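RNase III (Scheffersomyces stipitis, PDB 7DEY) probably cleaves double-stranded RNA endonucleolytically to leave 5'-phosphomonoesters, as a Dicer-type enzyme of the ribonuclease III family. Local coordinates at residues 73-87 / 143-155. Sequence-based numbering, arbitrary orientation.
Sequences KMRSQLIDNHTLTQF and LYAPKLEAFKVNF
Within the helical ribonuclease III domain, helix 145-155 runs roughly antiparallel to helices 73-78 and 81-87, and F87 meets L143 and Y144 at one end of this packing. L143 CG lies over the centre of one face of the F87 ring, a CH-pi contact of 3.8 Å to the ring centroid. The edge of the same ring points at the face of Y144 in a T-shaped pair, with planes at 82°. Y144 OH then donates to L78 O at 2.9 Å, from above the carbonyl plane. That carbonyl lies near the end of helix 73-78, and D80 holds the N-cap position of the next helix. The tyrosine thus joins both helices of 73-87. With an alanine in place of F87, L143 would probably lose the ring it covers, and the Y144 ring, left without its edge partner on that face, is likely to turn more freely. K147 sits as a knob among L78, T83, Q86 and F87. Farther along, L78 CD2 packs obliquely on the F151 ring, 3.8 Å from F151 CE2. M74 CG touches the F151 edge at CD2 (3.4 Å). The M74 chain runs on extended about CG-SD (chi3 151°), which brings CE to 3.5 Å from F151 CB. M74 SD also makes an oblique Met-aromatic contact with F155. Helix 42-62 also packs against Y144 through V55, while H82 stacks on H82 of the second subunit.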
loop_
_atom_site.group_PDB
_atom_site.type_symbol
_atom_site.label_atom_id
_atom_site.label_comp_id
_atom_site.label_asym_id
_atom_site.label_seq_id
_atom_site.Cartn_x
_atom_site.Cartn_y
_atom_site.Cartn_z
ATOM N N LYS C 73 13.011 -2.412 -2.128
ATOM C CA LYS C 73 11.676 -2.743 -2.625
ATOM C C LYS C 73 10.592 -2.074 -1.789
ATOM O O LYS C 73 9.633 -1.517 -2.345
ATOM C CB LYS C 73 11.489 -4.268 -2.663
ATOM C CG LYS C 73 12.273 -4.967 -3.796
ATOM C CD LYS C 73 12.119 -6.470 -3.806
ATOM C CE LYS C 73 13.158 -7.138 -4.717
ATOM N NZ LYS C 73 14.560 -7.061 -4.182
ATOM N N MET C 74 10.743 -2.101 -0.455
ATOM C CA MET C 74 9.825 -1.389 0.434
ATOM C C MET C 74 9.725 0.082 0.070
ATOM O O MET C 74 8.628 0.662 0.077
ATOM C CB MET C 74 10.288 -1.506 1.881
ATOM C CG MET C 74 9.705 -2.656 2.644
ATOM S SD MET C 74 10.667 -2.944 4.147
ATOM C CE MET C 74 9.415 -3.628 5.221
ATOM N N ARG C 75 10.869 0.714 -0.221
ATOM C CA ARG C 75 10.837 2.143 -0.483
ATOM C C ARG C 75 10.141 2.441 -1.801
ATOM O O ARG C 75 9.285 3.339 -1.862
ATOM C CB ARG C 75 12.244 2.739 -0.464
ATOM C CG ARG C 75 12.195 4.256 -0.579
ATOM C CD ARG C 75 13.550 4.885 -0.831
ATOM N NE ARG C 75 14.368 4.073 -1.709
ATOM C CZ ARG C 75 15.690 4.138 -1.772
ATOM N NH1 ARG C 75 16.367 4.982 -0.995
ATOM N NH2 ARG C 75 16.333 3.348 -2.621
ATOM N N SER C 76 10.462 1.678 -2.852
ATOM C CA SER C 76 9.793 1.911 -4.121
ATOM C C SER C 76 8.286 1.711 -3.995
ATOM O O SER C 76 7.506 2.398 -4.669
ATOM C CB SER C 76 10.396 1.009 -5.187
ATOM O OG SER C 76 9.643 -0.169 -5.342
ATOM N N GLN C 77 7.857 0.823 -3.091
ATOM C CA GLN C 77 6.437 0.583 -2.899
ATOM C C GLN C 77 5.742 1.733 -2.177
ATOM O O GLN C 77 4.591 2.033 -2.500
ATOM C CB GLN C 77 6.247 -0.729 -2.154
ATOM C CG GLN C 77 6.561 -1.958 -3.009
ATOM C CD GLN C 77 5.561 -2.178 -4.136
ATOM O OE1 GLN C 77 4.444 -2.644 -3.900
ATOM N NE2 GLN C 77 5.959 -1.839 -5.366
ATOM N N LEU C 78 6.410 2.416 -1.227
ATOM C CA LEU C 78 5.753 3.516 -0.521
ATOM C C LEU C 78 5.936 4.892 -1.166
ATOM O O LEU C 78 5.166 5.802 -0.839
ATOM C CB LEU C 78 6.219 3.593 0.929
ATOM C CG LEU C 78 6.444 2.257 1.654
ATOM C CD1 LEU C 78 7.380 2.451 2.837
ATOM C CD2 LEU C 78 5.151 1.592 2.116
ATOM N N ILE C 79 6.907 5.096 -2.066
ATOM C CA ILE C 79 6.992 6.376 -2.774
ATOM C C ILE C 79 6.272 6.361 -4.110
ATOM O O ILE C 79 6.377 7.352 -4.857
ATOM C CB ILE C 79 8.440 6.861 -3.040
ATOM C CG1 ILE C 79 9.290 5.777 -3.703
ATOM C CG2 ILE C 79 9.100 7.478 -1.804
ATOM C CD1 ILE C 79 9.423 5.913 -5.198
ATOM N N ASP C 80 5.578 5.279 -4.472
ATOM C CA ASP C 80 5.109 5.251 -5.851
ATOM C C ASP C 80 3.707 5.860 -6.003
ATOM O O ASP C 80 3.052 6.262 -5.039
ATOM C CB ASP C 80 5.201 3.842 -6.423
ATOM C CG ASP C 80 4.395 2.857 -5.667
ATOM O OD1 ASP C 80 3.452 3.279 -4.956
ATOM O OD2 ASP C 80 4.694 1.645 -5.806
ATOM N N ASN C 81 3.257 5.953 -7.254
ATOM C CA ASN C 81 2.080 6.755 -7.567
ATOM C C ASN C 81 0.821 6.204 -6.926
ATOM O O ASN C 81 -0.054 6.983 -6.534
ATOM C CB ASN C 81 1.899 6.843 -9.075
ATOM C CG ASN C 81 2.949 7.676 -9.718
ATOM O OD1 ASN C 81 4.133 7.346 -9.654
ATOM N ND2 ASN C 81 2.542 8.782 -10.323
ATOM N N HIS C 82 0.701 4.879 -6.814
ATOM C CA HIS C 82 -0.459 4.291 -6.149
ATOM C C HIS C 82 -0.632 4.835 -4.734
ATOM O O HIS C 82 -1.696 5.354 -4.382
ATOM C CB HIS C 82 -0.320 2.772 -6.113
ATOM C CG HIS C 82 -1.341 2.088 -5.258
ATOM N ND1 HIS C 82 -1.206 1.953 -3.891
ATOM C CD2 HIS C 82 -2.531 1.524 -5.575
ATOM C CE1 HIS C 82 -2.259 1.319 -3.406
ATOM N NE2 HIS C 82 -3.078 1.046 -4.408
ATOM N N THR C 83 0.403 4.725 -3.901
ATOM C CA THR C 83 0.227 5.139 -2.516
ATOM C C THR C 83 0.155 6.657 -2.363
ATOM O O THR C 83 -0.588 7.155 -1.502
ATOM C CB THR C 83 1.335 4.596 -1.644
ATOM O OG1 THR C 83 1.292 5.299 -0.408
ATOM C CG2 THR C 83 2.660 4.829 -2.287
ATOM N N LEU C 84 0.945 7.412 -3.149
ATOM C CA LEU C 84 0.906 8.871 -3.032
ATOM C C LEU C 84 -0.423 9.415 -3.514
ATOM O O LEU C 84 -0.887 10.439 -3.005
ATOM C CB LEU C 84 2.034 9.531 -3.827
ATOM C CG LEU C 84 3.472 9.179 -3.476
ATOM C CD1 LEU C 84 4.394 10.158 -4.128
ATOM C CD2 LEU C 84 3.633 9.212 -1.982
ATOM N N THR C 85 -1.045 8.752 -4.497
ATOM C CA THR C 85 -2.403 9.109 -4.888
ATOM C C THR C 85 -3.379 8.810 -3.769
ATOM O O THR C 85 -4.316 9.578 -3.534
ATOM C CB THR C 85 -2.835 8.350 -6.136
ATOM O OG1 THR C 85 -1.963 8.658 -7.226
ATOM C CG2 THR C 85 -4.250 8.740 -6.500
ATOM N N GLN C 86 -3.180 7.688 -3.077
ATOM C CA GLN C 86 -4.082 7.334 -1.989
ATOM C C GLN C 86 -4.025 8.376 -0.886
ATOM O O GLN C 86 -5.061 8.803 -0.377
ATOM C CB GLN C 86 -3.735 5.947 -1.450
ATOM C CG GLN C 86 -4.853 5.313 -0.659
ATOM C CD GLN C 86 -4.603 3.849 -0.348
ATOM O OE1 GLN C 86 -3.461 3.389 -0.319
ATOM N NE2 GLN C 86 -5.683 3.104 -0.113
ATOM N N PHE C 87 -2.822 8.835 -0.538
ATOM C CA PHE C 87 -2.696 9.923 0.425
ATOM C C PHE C 87 -3.393 11.183 -0.072
ATOM O O PHE C 87 -4.081 11.864 0.702
ATOM C CB PHE C 87 -1.220 10.217 0.708
ATOM C CG PHE C 87 -0.496 9.096 1.407
ATOM C CD1 PHE C 87 -1.177 8.222 2.238
ATOM C CD2 PHE C 87 0.866 8.919 1.230
ATOM C CE1 PHE C 87 -0.505 7.186 2.883
ATOM C CE2 PHE C 87 1.531 7.889 1.851
ATOM C CZ PHE C 87 0.844 7.017 2.684
ATOM N N LEU C 143 1.643 8.770 9.108
ATOM C CA LEU C 143 0.937 8.549 7.850
ATOM C C LEU C 143 1.213 7.171 7.287
ATOM O O LEU C 143 0.403 6.634 6.523
ATOM C CB LEU C 143 1.350 9.619 6.831
ATOM C CG LEU C 143 0.733 9.651 5.431
ATOM C CD1 LEU C 143 -0.768 9.645 5.484
ATOM C CD2 LEU C 143 1.236 10.874 4.681
ATOM N N TYR C 144 2.347 6.585 7.644
ATOM C CA TYR C 144 2.759 5.320 7.072
ATOM C C TYR C 144 2.547 4.140 7.999
ATOM O O TYR C 144 2.717 3.002 7.554
ATOM C CB TYR C 144 4.233 5.390 6.670
ATOM C CG TYR C 144 4.443 5.993 5.305
ATOM C CD1 TYR C 144 4.032 5.311 4.168
ATOM C CD2 TYR C 144 5.048 7.230 5.153
ATOM C CE1 TYR C 144 4.219 5.840 2.912
ATOM C CE2 TYR C 144 5.239 7.779 3.900
ATOM C CZ TYR C 144 4.825 7.079 2.771
ATOM O OH TYR C 144 4.990 7.599 1.492
ATOM N N ALA C 145 2.181 4.377 9.267
ATOM C CA ALA C 145 2.017 3.340 10.281
ATOM C C ALA C 145 1.255 2.116 9.773
ATOM O O ALA C 145 1.798 1.005 9.834
ATOM C CB ALA C 145 1.324 3.913 11.516
ATOM N N PRO C 146 0.017 2.259 9.255
ATOM C CA PRO C 146 -0.681 1.065 8.746
ATOM C C PRO C 146 0.081 0.369 7.636
ATOM O O PRO C 146 0.129 -0.868 7.614
ATOM C CB PRO C 146 -2.021 1.626 8.247
ATOM C CG PRO C 146 -2.157 2.968 8.873
ATOM C CD PRO C 146 -0.767 3.482 8.970
ATOM N N LYS C 147 0.693 1.125 6.715
ATOM C CA LYS C 147 1.458 0.494 5.643
ATOM C C LYS C 147 2.658 -0.252 6.197
ATOM O O LYS C 147 3.045 -1.299 5.657
ATOM C CB LYS C 147 1.925 1.532 4.611
ATOM C CG LYS C 147 0.842 2.495 4.157
ATOM C CD LYS C 147 0.832 2.692 2.651
ATOM C CE LYS C 147 0.081 1.603 1.922
ATOM N NZ LYS C 147 -1.378 1.801 2.042
ATOM N N LEU C 148 3.265 0.260 7.265
ATOM C CA LEU C 148 4.446 -0.425 7.768
ATOM C C LEU C 148 4.060 -1.632 8.593
ATOM O O LEU C 148 4.728 -2.667 8.524
ATOM C CB LEU C 148 5.320 0.514 8.589
ATOM C CG LEU C 148 6.064 1.611 7.818
ATOM C CD1 LEU C 148 7.119 2.217 8.736
ATOM C CD2 LEU C 148 6.666 1.089 6.521
ATOM N N GLU C 149 2.981 -1.538 9.366
ATOM C CA GLU C 149 2.541 -2.729 10.070
ATOM C C GLU C 149 2.113 -3.802 9.087
ATOM O O GLU C 149 2.322 -4.990 9.350
ATOM C CB GLU C 149 1.429 -2.400 11.066
ATOM C CG GLU C 149 1.309 -3.411 12.224
ATOM C CD GLU C 149 2.667 -3.935 12.743
ATOM O OE1 GLU C 149 3.640 -3.136 12.860
ATOM O OE2 GLU C 149 2.753 -5.161 13.040
ATOM N N ALA C 150 1.562 -3.416 7.928
ATOM C CA ALA C 150 1.333 -4.418 6.890
ATOM C C ALA C 150 2.640 -5.096 6.497
ATOM O O ALA C 150 2.696 -6.319 6.363
ATOM C CB ALA C 150 0.645 -3.807 5.675
ATOM N N PHE C 151 3.719 -4.335 6.372
ATOM C CA PHE C 151 4.951 -4.967 5.927
ATOM C C PHE C 151 5.603 -5.765 7.052
ATOM O O PHE C 151 6.221 -6.807 6.797
ATOM C CB PHE C 151 5.918 -3.923 5.377
ATOM C CG PHE C 151 5.479 -3.305 4.072
ATOM C CD1 PHE C 151 4.144 -3.341 3.661
ATOM C CD2 PHE C 151 6.401 -2.664 3.258
ATOM C CE1 PHE C 151 3.738 -2.761 2.468
ATOM C CE2 PHE C 151 6.005 -2.084 2.059
ATOM C CZ PHE C 151 4.672 -2.133 1.668
ATOM N N LYS C 152 5.485 -5.300 8.304
ATOM C CA LYS C 152 6.080 -6.061 9.391
ATOM C C LYS C 152 5.492 -7.466 9.449
ATOM O O LYS C 152 6.208 -8.442 9.720
ATOM C CB LYS C 152 5.898 -5.344 10.728
ATOM C CG LYS C 152 6.764 -5.946 11.856
ATOM C CD LYS C 152 7.474 -4.871 12.624
ATOM C CE LYS C 152 8.354 -5.394 13.748
ATOM N NZ LYS C 152 8.503 -4.331 14.827
ATOM N N VAL C 153 4.194 -7.591 9.166
ATOM C CA VAL C 153 3.555 -8.901 9.229
ATOM C C VAL C 153 3.988 -9.768 8.051
ATOM O O VAL C 153 4.421 -10.914 8.232
ATOM C CB VAL C 153 2.023 -8.753 9.298
ATOM C CG1 VAL C 153 1.383 -10.101 9.615
ATOM C CG2 VAL C 153 1.634 -7.735 10.357
ATOM N N ASN C 154 3.907 -9.228 6.833
ATOM C CA ASN C 154 4.015 -10.039 5.627
ATOM C C ASN C 154 5.242 -9.750 4.779
ATOM O O ASN C 154 5.483 -10.476 3.817
ATOM C CB ASN C 154 2.764 -9.875 4.759
ATOM C CG ASN C 154 1.501 -10.068 5.539
ATOM O OD1 ASN C 154 1.248 -11.159 6.028
ATOM N ND2 ASN C 154 0.700 -9.014 5.672
ATOM N N PHE C 155 6.008 -8.766 5.085
ATOM C CA PHE C 155 7.120 -8.559 4.173
ATOM C C PHE C 155 8.483 -8.578 4.860
ATOM O O PHE C 155 9.431 -9.129 4.294
ATOM C CB PHE C 155 6.884 -7.245 3.431
ATOM C CG PHE C 155 7.794 -7.029 2.262
ATOM C CD1 PHE C 155 8.527 -8.074 1.724
ATOM C CD2 PHE C 155 7.911 -5.775 1.695
ATOM C CE1 PHE C 155 9.368 -7.870 0.657
ATOM C CE2 PHE C 155 8.747 -5.562 0.628
ATOM C CZ PHE C 155 9.480 -6.610 0.106
#